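Local coordinates for uncharacterized protein YjgB (Bacillus subtilis, PDB 4YGT) that is of unknown function but is a putative secreted lipoprotein and the first structural representative of the DUF4309 family, which belongs to the PepSY clan, at residues A[33-38]-A[73-78]; A[51-56]-A[67-72]; A[90-95]-A[154-159]; A[25-30]-A[140-145]. All blocks are in the same frame, centred on the assembly; numbering follows the deposited sequence.

Interaction 1: A[33-38]-A[73-78]; sequences PQQAQG and MGQPGY. With EDO (1,2-ethanediol), chain C; EDO (1,2-ethanediol), chain D.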
# COMPACT_ATOMS: atom_id res chain seq x y z
N PRO A 33 6.73 2.74 4.28
CA PRO A 33 7.70 3.80 4.59
C PRO A 33 7.11 5.21 4.63
O PRO A 33 5.89 5.41 4.52
CB PRO A 33 8.73 3.67 3.46
CG PRO A 33 8.22 2.57 2.54
CD PRO A 33 6.80 2.35 2.86
N GLN A 34 8.03 6.19 4.83
CA GLN A 34 7.78 7.63 4.83
C GLN A 34 6.78 8.06 5.92
O GLN A 34 7.08 7.92 7.10
CB GLN A 34 7.32 8.10 3.42
CG GLN A 34 8.27 7.78 2.25
CD GLN A 34 9.61 8.46 2.36
OE1 GLN A 34 10.58 7.88 2.86
NE2 GLN A 34 9.67 9.71 1.92
N GLN A 35 5.62 8.60 5.52
CA GLN A 35 4.60 9.14 6.43
C GLN A 35 4.00 8.05 7.32
O GLN A 35 3.70 8.31 8.50
CB GLN A 35 3.49 9.87 5.65
CG GLN A 35 3.96 11.11 4.86
CD GLN A 35 4.79 10.85 3.60
OE1 GLN A 35 4.74 9.77 2.98
NE2 GLN A 35 5.56 11.86 3.17
N ALA A 36 3.87 6.81 6.78
CA ALA A 36 3.30 5.68 7.50
C ALA A 36 4.31 5.01 8.43
O ALA A 36 3.95 4.06 9.14
CB ALA A 36 2.74 4.66 6.51
N GLN A 37 5.54 5.50 8.48
CA GLN A 37 6.59 4.89 9.31
C GLN A 37 6.18 4.68 10.77
O GLN A 37 5.62 5.59 11.38
CB GLN A 37 7.84 5.75 9.29
CG GLN A 37 9.07 4.99 9.74
CD GLN A 37 10.18 5.91 10.14
OE1 GLN A 37 10.34 7.02 9.63
NE2 GLN A 37 10.98 5.44 11.06
N GLY A 38 6.45 3.47 11.29
CA GLY A 38 6.20 3.11 12.68
C GLY A 38 4.77 2.71 12.99
O GLY A 38 4.43 2.51 14.16
N MSE A 73 -0.31 17.05 -2.61
CA MSE A 73 0.96 17.42 -3.24
C MSE A 73 1.80 16.12 -3.45
O MSE A 73 1.27 15.12 -3.96
CB MSE A 73 1.73 18.48 -2.41
CG MSE A 73 1.02 19.83 -2.29
SE MSE A 73 0.98 20.86 -3.96
CE MSE A 73 0.98 22.71 -3.20
N GLY A 74 3.05 16.13 -2.98
CA GLY A 74 3.96 14.99 -3.05
C GLY A 74 3.74 13.98 -1.95
O GLY A 74 4.44 12.96 -1.91
N GLN A 75 2.77 14.25 -1.05
CA GLN A 75 2.42 13.34 0.06
C GLN A 75 1.38 12.31 -0.46
O GLN A 75 0.32 12.70 -0.95
CB GLN A 75 1.89 14.12 1.29
CG GLN A 75 2.66 15.41 1.68
CD GLN A 75 4.07 15.15 2.18
OE1 GLN A 75 4.30 14.35 3.10
NE2 GLN A 75 5.05 15.84 1.60
N PRO A 76 1.69 11.00 -0.42
CA PRO A 76 0.76 10.02 -1.00
C PRO A 76 -0.50 9.75 -0.17
O PRO A 76 -0.58 10.09 1.01
CB PRO A 76 1.62 8.75 -1.09
CG PRO A 76 2.59 8.90 0.01
CD PRO A 76 2.92 10.35 0.08
N GLY A 77 -1.46 9.10 -0.82
CA GLY A 77 -2.69 8.65 -0.20
C GLY A 77 -2.49 7.35 0.53
O GLY A 77 -1.65 6.53 0.12
N TYR A 78 -3.22 7.15 1.63
CA TYR A 78 -3.18 5.92 2.42
C TYR A 78 -4.54 5.52 2.86
O TYR A 78 -5.40 6.37 3.04
CB TYR A 78 -2.32 5.98 3.69
CG TYR A 78 -0.84 6.12 3.47
CD1 TYR A 78 -0.04 4.99 3.30
CD2 TYR A 78 -0.24 7.36 3.47
CE1 TYR A 78 1.34 5.12 3.10
CE2 TYR A 78 1.12 7.50 3.30
CZ TYR A 78 1.91 6.39 3.09
OH TYR A 78 3.23 6.67 2.91
C1 EDO C . -1.40 12.53 4.45
O1 EDO C . -2.73 12.19 4.14
C2 EDO C . -0.50 12.37 3.22
O2 EDO C . -1.08 13.06 2.12
C1 EDO D . -2.01 15.52 -4.77
O1 EDO D . -1.32 14.55 -5.57
C2 EDO D . -3.06 16.36 -5.55
O2 EDO D . -4.40 15.96 -5.24
O HOH W 1 4.37 4.42 2.47
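The Y78 ring is met obliquely by the A36 methyl (CB to Y78 CE1, 3.7 Å) and, beside CE2, by Q35 CB. At its hydroxyl edge, in the ring plane, a water lies 2.6 Å from Y78 OH and donates to P33 O at 2.7 Å, linking the tyrosine to the backbone of 33-38 through solvent. The amides of Q35 and Q75 stand nearly perpendicular, 88° apart. Q35 NE2 donates to Q75 OE1 at 2.8 Å, but an N-H...O angle of 119° makes the bond weak despite its length. These segments join a loop containing a short 3-10 turn, between helices 14-27 and 46-53, to the loop that runs into strand 77-82 of the antiparallel sheet. The bend of Q35 at chi2 (73°) brings OE1 to the Y78 side, 3.5 Å from P76 CD and 3.4 Å from Y78 OH, where any hydrogen bond is weak and its proton has a second acceptor within reach. Replacing Q35 with an alanine would probably leave Q75 OE1 without this donor and open a gap beside the P76 ring. Behind the loop, P33 rests on N22, L23 and T26 of helix 14-27, while the F53 ring, carried by helix 46-53, also meets that of Y78.

Interaction 2: A[51-56]-A[67-72]; sequences AAFGEP and DLYHWN. With EDO (1,2-ethanediol), chain C.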
# COMPACT_ATOMS: atom_id res chain seq x y z
N ALA A 51 -3.47 9.78 15.29
CA ALA A 51 -2.43 10.60 15.91
C ALA A 51 -1.42 11.06 14.85
O ALA A 51 -1.08 12.24 14.79
CB ALA A 51 -1.74 9.82 17.03
N ALA A 52 -1.02 10.16 13.95
CA ALA A 52 -0.05 10.44 12.91
C ALA A 52 -0.61 11.27 11.74
O ALA A 52 0.05 12.21 11.33
CB ALA A 52 0.53 9.14 12.37
N PHE A 53 -1.77 10.89 11.20
CA PHE A 53 -2.36 11.46 10.00
C PHE A 53 -3.49 12.45 10.20
O PHE A 53 -3.87 13.12 9.23
CB PHE A 53 -2.89 10.32 9.13
CG PHE A 53 -1.84 9.53 8.39
CD1 PHE A 53 -1.18 8.47 9.00
CD2 PHE A 53 -1.52 9.84 7.07
CE1 PHE A 53 -0.21 7.73 8.31
CE2 PHE A 53 -0.55 9.10 6.38
CZ PHE A 53 0.10 8.05 7.01
N GLY A 54 -4.05 12.53 11.40
CA GLY A 54 -5.21 13.38 11.66
C GLY A 54 -6.47 12.61 11.33
O GLY A 54 -6.47 11.37 11.27
N GLU A 55 -7.57 13.33 11.09
CA GLU A 55 -8.85 12.71 10.74
C GLU A 55 -8.85 12.37 9.28
O GLU A 55 -8.30 13.15 8.49
CB GLU A 55 -10.06 13.62 11.11
CG GLU A 55 -10.29 13.75 12.61
CD GLU A 55 -10.37 12.43 13.35
OE1 GLU A 55 -11.30 11.65 13.05
OE2 GLU A 55 -9.47 12.15 14.17
N PRO A 56 -9.47 11.23 8.90
CA PRO A 56 -9.49 10.84 7.49
C PRO A 56 -10.40 11.70 6.61
O PRO A 56 -11.45 12.17 7.06
CB PRO A 56 -10.00 9.39 7.51
CG PRO A 56 -10.12 9.02 8.92
CD PRO A 56 -10.16 10.23 9.74
N ASP A 67 -9.87 3.77 6.81
CA ASP A 67 -9.68 5.19 7.14
C ASP A 67 -8.90 5.72 5.97
O ASP A 67 -7.80 5.23 5.73
CB ASP A 67 -8.95 5.36 8.48
CG ASP A 67 -9.86 5.45 9.68
OD1 ASP A 67 -11.08 5.65 9.50
OD2 ASP A 67 -9.35 5.33 10.80
N LEU A 68 -9.51 6.58 5.14
CA LEU A 68 -8.84 7.02 3.91
C LEU A 68 -8.27 8.45 3.99
O LEU A 68 -8.95 9.39 4.42
CB LEU A 68 -9.78 6.89 2.71
CG LEU A 68 -10.15 5.48 2.33
CD1 LEU A 68 -11.47 5.46 1.56
CD2 LEU A 68 -9.02 4.79 1.55
N TYR A 69 -7.00 8.56 3.60
CA TYR A 69 -6.24 9.80 3.60
C TYR A 69 -5.86 10.09 2.18
O TYR A 69 -5.17 9.29 1.54
CB TYR A 69 -5.03 9.69 4.53
CG TYR A 69 -5.43 9.50 5.98
CD1 TYR A 69 -5.70 10.59 6.80
CD2 TYR A 69 -5.55 8.22 6.53
CE1 TYR A 69 -6.07 10.42 8.14
CE2 TYR A 69 -5.92 8.03 7.86
CZ TYR A 69 -6.18 9.14 8.66
OH TYR A 69 -6.52 8.97 9.98
N HIS A 70 -6.41 11.16 1.65
CA HIS A 70 -6.22 11.57 0.27
C HIS A 70 -4.78 12.00 0.03
O HIS A 70 -4.13 12.47 0.95
CB HIS A 70 -7.18 12.75 -0.04
CG HIS A 70 -7.46 12.91 -1.49
ND1 HIS A 70 -6.65 13.67 -2.31
CD2 HIS A 70 -8.47 12.40 -2.24
CE1 HIS A 70 -7.18 13.61 -3.52
NE2 HIS A 70 -8.28 12.84 -3.52
N TRP A 71 -4.29 11.84 -1.20
CA TRP A 71 -2.96 12.33 -1.55
C TRP A 71 -3.00 13.87 -1.53
O TRP A 71 -4.02 14.47 -1.84
CB TRP A 71 -2.45 11.79 -2.91
CG TRP A 71 -3.42 11.84 -4.07
CD1 TRP A 71 -3.98 12.96 -4.64
CD2 TRP A 71 -3.84 10.73 -4.89
NE1 TRP A 71 -4.74 12.61 -5.73
CE2 TRP A 71 -4.67 11.25 -5.91
CE3 TRP A 71 -3.62 9.33 -4.83
CZ2 TRP A 71 -5.28 10.42 -6.87
CZ3 TRP A 71 -4.22 8.52 -5.79
CH2 TRP A 71 -5.04 9.06 -6.79
N ASN A 72 -1.91 14.48 -1.09
CA ASN A 72 -1.80 15.94 -0.99
C ASN A 72 -0.40 16.33 -1.47
O ASN A 72 0.57 15.94 -0.85
CB ASN A 72 -2.06 16.38 0.45
CG ASN A 72 -2.19 17.87 0.62
OD1 ASN A 72 -1.63 18.67 -0.14
ND2 ASN A 72 -2.96 18.27 1.61
C1 EDO C . -1.40 12.53 4.45
O1 EDO C . -2.73 12.19 4.14
C2 EDO C . -0.50 12.37 3.22
O2 EDO C . -1.08 13.06 2.12
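Y69 lays its ring between two aliphatic groups of 51-56: F53 CB over one face and P56 CA over the opposite one. F53 CB is 3.6 Å from the Y69 ring centroid and 21° off the normal, and P56 CA lies 4.0 Å from it, also over the face; both are CH-pi contacts. The F53 ring itself is set obliquely to that of Y69, with centroids 5.0 Å apart. Y69 OH donates to G54 O at 2.7 Å, with the donor tilted 25° from the carbonyl plane; this bond ties the hydroxyl end of the ring to the backbone just past the helix. G54 has positive phi where the chain leaves helix 46-53. P56 extends the contact along the strand, its CB 3.3 Å from L68 O and its CG 3.6 Å from D67 OD1. The carboxylate of D67 has its main partners elsewhere: OD2 bonds H50 and Y82, and OD1 takes the backbone N of V60. The contact thus fastens the C-terminal end of helix 46-53 to strand 67-69 at one border of the sheet, with F53 also meeting the rings of Y78 and F80 on neighbouring strand 77-82.

Interaction 3: A[90-95]-A[154-159]; sequences EIRYFG and HVNLKA. With SO4 (sulfate ion), chain B.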
# COMPACT_ATOMS: atom_id res chain seq x y z
N GLU A 90 -4.65 -3.91 7.62
CA GLU A 90 -4.10 -3.71 6.28
C GLU A 90 -3.74 -2.27 6.03
O GLU A 90 -4.44 -1.36 6.51
CB GLU A 90 -5.12 -4.20 5.23
CG GLU A 90 -4.65 -4.17 3.78
CD GLU A 90 -5.61 -4.78 2.77
OE1 GLU A 90 -6.46 -5.61 3.16
OE2 GLU A 90 -5.48 -4.44 1.57
N ILE A 91 -2.64 -2.06 5.29
CA ILE A 91 -2.23 -0.70 4.90
C ILE A 91 -2.31 -0.67 3.38
O ILE A 91 -1.88 -1.62 2.72
CB ILE A 91 -0.83 -0.24 5.45
CG1 ILE A 91 -0.73 -0.44 6.98
CG2 ILE A 91 -0.54 1.23 5.07
CD1 ILE A 91 0.66 -0.27 7.62
N ARG A 92 -2.92 0.38 2.83
CA ARG A 92 -3.08 0.59 1.42
C ARG A 92 -2.39 1.91 1.04
O ARG A 92 -2.71 2.96 1.59
CB ARG A 92 -4.58 0.60 1.10
CG ARG A 92 -4.92 0.33 -0.34
CD ARG A 92 -6.38 -0.04 -0.46
NE ARG A 92 -6.65 -1.45 -0.16
CZ ARG A 92 -7.86 -1.98 -0.15
NH1 ARG A 92 -8.93 -1.22 -0.37
NH2 ARG A 92 -8.03 -3.27 0.12
N TYR A 93 -1.40 1.83 0.13
CA TYR A 93 -0.60 2.93 -0.41
C TYR A 93 -1.17 3.30 -1.79
O TYR A 93 -1.19 2.45 -2.68
CB TYR A 93 0.87 2.50 -0.47
CG TYR A 93 1.81 3.51 -1.09
CD1 TYR A 93 2.39 4.52 -0.32
CD2 TYR A 93 2.15 3.44 -2.44
CE1 TYR A 93 3.23 5.47 -0.89
CE2 TYR A 93 3.01 4.39 -3.01
CZ TYR A 93 3.54 5.40 -2.24
OH TYR A 93 4.37 6.34 -2.81
N PHE A 94 -1.64 4.56 -1.98
CA PHE A 94 -2.30 4.96 -3.22
C PHE A 94 -1.44 5.79 -4.18
O PHE A 94 -1.89 6.11 -5.29
CB PHE A 94 -3.54 5.76 -2.86
CG PHE A 94 -4.64 4.88 -2.30
CD1 PHE A 94 -5.51 4.20 -3.14
CD2 PHE A 94 -4.85 4.81 -0.92
CE1 PHE A 94 -6.54 3.41 -2.61
CE2 PHE A 94 -5.87 4.03 -0.40
CZ PHE A 94 -6.72 3.34 -1.24
N GLY A 95 -0.21 6.11 -3.76
CA GLY A 95 0.67 6.97 -4.53
C GLY A 95 0.15 8.40 -4.46
O GLY A 95 -0.71 8.70 -3.63
N HIS A 154 -2.84 0.81 -6.33
CA HIS A 154 -2.49 0.82 -4.91
C HIS A 154 -1.65 -0.42 -4.58
O HIS A 154 -1.65 -1.40 -5.33
CB HIS A 154 -3.71 0.93 -3.98
CG HIS A 154 -4.80 -0.07 -4.24
ND1 HIS A 154 -4.74 -1.36 -3.74
CD2 HIS A 154 -5.94 0.07 -4.95
CE1 HIS A 154 -5.85 -1.96 -4.14
NE2 HIS A 154 -6.60 -1.13 -4.86
N VAL A 155 -0.91 -0.33 -3.48
CA VAL A 155 -0.05 -1.39 -2.96
C VAL A 155 -0.56 -1.69 -1.56
O VAL A 155 -0.67 -0.77 -0.75
CB VAL A 155 1.44 -0.98 -2.97
CG1 VAL A 155 2.32 -2.12 -2.51
CG2 VAL A 155 1.86 -0.50 -4.35
N ASN A 156 -0.94 -2.94 -1.29
CA ASN A 156 -1.47 -3.38 0.00
C ASN A 156 -0.46 -4.14 0.83
O ASN A 156 0.30 -4.95 0.30
CB ASN A 156 -2.70 -4.25 -0.17
CG ASN A 156 -3.82 -3.63 -0.94
OD1 ASN A 156 -3.88 -2.41 -1.11
ND2 ASN A 156 -4.74 -4.45 -1.44
N LEU A 157 -0.46 -3.90 2.15
CA LEU A 157 0.37 -4.65 3.08
C LEU A 157 -0.50 -5.29 4.13
O LEU A 157 -1.28 -4.60 4.78
CB LEU A 157 1.45 -3.77 3.73
CG LEU A 157 2.45 -4.49 4.65
CD1 LEU A 157 3.32 -5.46 3.88
CD2 LEU A 157 3.29 -3.51 5.36
N LYS A 158 -0.36 -6.62 4.32
CA LYS A 158 -1.10 -7.34 5.35
C LYS A 158 -0.29 -8.53 5.85
O LYS A 158 0.71 -8.89 5.23
CB LYS A 158 -2.51 -7.78 4.86
CG LYS A 158 -2.57 -8.75 3.70
CD LYS A 158 -3.99 -9.31 3.60
CE LYS A 158 -4.30 -9.94 2.27
NZ LYS A 158 -5.77 -9.96 2.00
N ALA A 159 -0.71 -9.14 6.97
CA ALA A 159 -0.05 -10.34 7.49
C ALA A 159 -0.38 -11.54 6.63
O ALA A 159 -1.51 -11.63 6.10
CB ALA A 159 -0.46 -10.61 8.92
S SO4 B . -12.60 -3.81 0.24
O1 SO4 B . -13.46 -3.91 1.42
O2 SO4 B . -12.43 -2.43 -0.19
O3 SO4 B . -11.30 -4.40 0.58
O4 SO4 B . -13.17 -4.53 -0.88
O HOH W 2 -7.29 -7.54 1.05
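N156 OD1 is approached by three atoms: H154 ND1 donates to it at 3.0 Å, R92 NE adds a weak bond at 3.1 Å (131° at the hydrogen), and R92 CG presses in at 3.0 Å. The histidine donor is tilted 34° from the amide's carbonyl plane. H154 and R92 lie side by side, with R92 CD over a face of the imidazole, 4.1 Å from its centroid and 18° off the normal, a CH-pi contact. Beyond NE, R92 NH2 forms a salt bridge with E90 OE2 at 3.2 Å, meeting the carboxylate from above its plane, and makes a weak bond to a sulfate ion, probably from the crystallisation liquor. The extended E90 chain, CG anti to the backbone N, carries OE1 to a water that donates to it and accepts from K158 NZ. This polar face rides on regular antiparallel pairing: I91 with L157 and Y93 with V155 are hydrogen-bonded pairs, R92 with N156 a non-hydrogen-bonded one. L157 N to I91 O spans 2.7 Å and Y93 N to V155 O 2.8 Å. On the opposite face, which bears I91, Y93, V155 and L157, Y93 touches L19 and L157 touches A27 of helix 14-27, while strands 77-82 and 140-146 flank this central pair.

Interaction 4: A[25-30]-A[140-145]; sequences NTAYKG and YELHFV. With EDO (1,2-ethanediol), chain F.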
# COMPACT_ATOMS: atom_id res chain seq x y z
N ASN A 25 11.34 -3.67 1.30
CA ASN A 25 12.19 -3.58 2.50
C ASN A 25 11.36 -3.45 3.77
O ASN A 25 11.44 -4.34 4.61
CB ASN A 25 13.16 -2.39 2.37
CG ASN A 25 14.10 -2.12 3.55
OD1 ASN A 25 15.01 -2.89 3.86
ND2 ASN A 25 13.97 -0.94 4.16
N THR A 26 10.53 -2.39 3.89
CA THR A 26 9.78 -2.11 5.12
C THR A 26 8.66 -3.12 5.35
O THR A 26 8.35 -3.42 6.51
CB THR A 26 9.28 -0.65 5.22
OG1 THR A 26 8.14 -0.45 4.39
CG2 THR A 26 10.34 0.35 4.88
N ALA A 27 8.12 -3.70 4.28
CA ALA A 27 7.09 -4.75 4.33
C ALA A 27 7.46 -5.92 5.25
O ALA A 27 6.57 -6.49 5.87
CB ALA A 27 6.82 -5.28 2.93
N TYR A 28 8.77 -6.22 5.42
CA TYR A 28 9.25 -7.28 6.34
C TYR A 28 9.04 -6.94 7.84
O TYR A 28 8.98 -7.85 8.67
CB TYR A 28 10.73 -7.56 6.10
CG TYR A 28 11.00 -8.45 4.92
CD1 TYR A 28 11.18 -7.91 3.65
CD2 TYR A 28 11.16 -9.82 5.08
CE1 TYR A 28 11.46 -8.73 2.55
CE2 TYR A 28 11.42 -10.65 3.99
CZ TYR A 28 11.58 -10.10 2.73
OH TYR A 28 11.87 -10.90 1.66
N LYS A 29 8.91 -5.63 8.17
CA LYS A 29 8.60 -5.05 9.49
C LYS A 29 7.08 -4.96 9.73
O LYS A 29 6.66 -4.53 10.81
CB LYS A 29 9.08 -3.58 9.59
CG LYS A 29 10.54 -3.22 9.60
CD LYS A 29 10.53 -1.67 9.71
CE LYS A 29 11.86 -1.00 9.88
NZ LYS A 29 11.72 0.49 9.97
N GLY A 30 6.29 -5.16 8.68
CA GLY A 30 4.83 -5.00 8.74
C GLY A 30 4.42 -3.53 8.78
O GLY A 30 3.45 -3.14 9.45
N TYR A 140 4.66 -10.98 6.47
CA TYR A 140 3.70 -10.15 5.74
C TYR A 140 3.76 -10.41 4.23
O TYR A 140 4.56 -11.22 3.76
CB TYR A 140 3.95 -8.65 6.07
CG TYR A 140 4.17 -8.43 7.55
CD1 TYR A 140 3.09 -8.32 8.43
CD2 TYR A 140 5.46 -8.43 8.10
CE1 TYR A 140 3.29 -8.17 9.80
CE2 TYR A 140 5.66 -8.32 9.48
CZ TYR A 140 4.58 -8.18 10.32
OH TYR A 140 4.77 -8.04 11.68
N GLU A 141 2.87 -9.73 3.47
CA GLU A 141 2.84 -9.83 2.01
C GLU A 141 2.45 -8.49 1.41
O GLU A 141 1.63 -7.75 1.98
CB GLU A 141 1.92 -10.95 1.52
CG GLU A 141 0.68 -11.17 2.36
CD GLU A 141 -0.24 -12.26 1.87
OE1 GLU A 141 0.25 -13.35 1.49
OE2 GLU A 141 -1.47 -12.03 1.89
N LEU A 142 3.13 -8.14 0.31
CA LEU A 142 2.92 -6.90 -0.44
C LEU A 142 2.13 -7.22 -1.66
O LEU A 142 2.59 -8.02 -2.49
CB LEU A 142 4.24 -6.29 -0.86
CG LEU A 142 4.89 -5.26 -0.05
CD1 LEU A 142 6.07 -4.74 -0.80
CD2 LEU A 142 3.94 -4.10 0.26
N HIS A 143 0.96 -6.63 -1.78
CA HIS A 143 0.05 -6.84 -2.88
C HIS A 143 0.09 -5.65 -3.81
O HIS A 143 -0.47 -4.60 -3.48
CB HIS A 143 -1.37 -7.04 -2.33
CG HIS A 143 -1.56 -8.28 -1.51
ND1 HIS A 143 -2.30 -9.35 -1.98
CD2 HIS A 143 -1.14 -8.56 -0.26
CE1 HIS A 143 -2.29 -10.25 -1.01
NE2 HIS A 143 -1.60 -9.82 0.04
N PHE A 144 0.82 -5.76 -4.94
CA PHE A 144 0.86 -4.68 -5.93
C PHE A 144 -0.35 -4.84 -6.86
O PHE A 144 -0.35 -5.75 -7.69
CB PHE A 144 2.17 -4.66 -6.72
CG PHE A 144 3.39 -4.37 -5.90
CD1 PHE A 144 4.11 -5.40 -5.30
CD2 PHE A 144 3.85 -3.06 -5.74
CE1 PHE A 144 5.28 -5.13 -4.58
CE2 PHE A 144 5.00 -2.80 -5.00
CZ PHE A 144 5.72 -3.83 -4.44
N VAL A 145 -1.38 -3.99 -6.69
CA VAL A 145 -2.61 -4.10 -7.48
C VAL A 145 -2.50 -3.21 -8.74
O VAL A 145 -2.63 -1.99 -8.67
CB VAL A 145 -3.86 -3.78 -6.61
CG1 VAL A 145 -5.14 -3.91 -7.41
CG2 VAL A 145 -3.91 -4.68 -5.38
C1 EDO F . 9.12 -8.71 12.06
O1 EDO F . 8.44 -9.96 11.88
C2 EDO F . 8.12 -7.51 12.13
O2 EDO F . 7.36 -7.43 13.33
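A Schellman motif closes helix 14-27, and the aromatic ring of Y140 lies flat against its glycine. G30 CA sits over the centre of that ring, 3.4 Å from the centroid and only 6° off the normal, a CH-pi contact. A beta carbon at G30 would fall 2.5 Å from Y140 CZ, a clash, so the flat approach depends on the absence of a side chain at G30, whose positive phi belongs to the motif. G30 N donates to A27 O at 3.1 Å within the type I turn from A27 to G30, and that carbonyl oxygen also lies 3.2 Å from Y140 CD2, oblique to the ring. Y28 O comes to the ring edge in its plane, 3.4 Å from Y140 CE2. With CG anti to the carbonyl carbon (chi1 -45°), Y140 turns its ring over the helix end. Here the end of the helix is set on the first residues of strand 140-146, part of the antiparallel sheet. Two residues along the strand, L142 CG meets A27 CB at 3.6 Å. A serine in place of Y140 would remove the ring, which would probably leave G30 CA without its CH-pi partner and open a gap against the turn. A27 also touches L157 of strand 152-159, and its carbonyl takes a weak bond from T137. Y140 OH is hydrogen-bonded to O2 of an ethanediol, probably from the crystallisation liquor, 3.1 Å away.

All four contacts reach one antiparallel sheet, in which strands 67-69, 77-82, 88-95, 152-159 and 140-146 are successive neighbours. The centre of interaction 3 lies about 2 Å from that of the chain, and this contact joins the earlier strands to the later ones. Interactions 2 and 4, about 20 Å apart between centres, lie on opposite sides of the chain's centre, where the ends of helices 46-53 and 14-27 meet the sheet. Interaction 1 touches the other three; its strand bonds both 67-69 and 88-95. Along the chain, interaction 4 encloses interaction 1, which encloses interaction 2, whereas interactions 3 and 4 alternate. Distant parts of the sequence are therefore drawn into a single compact domain.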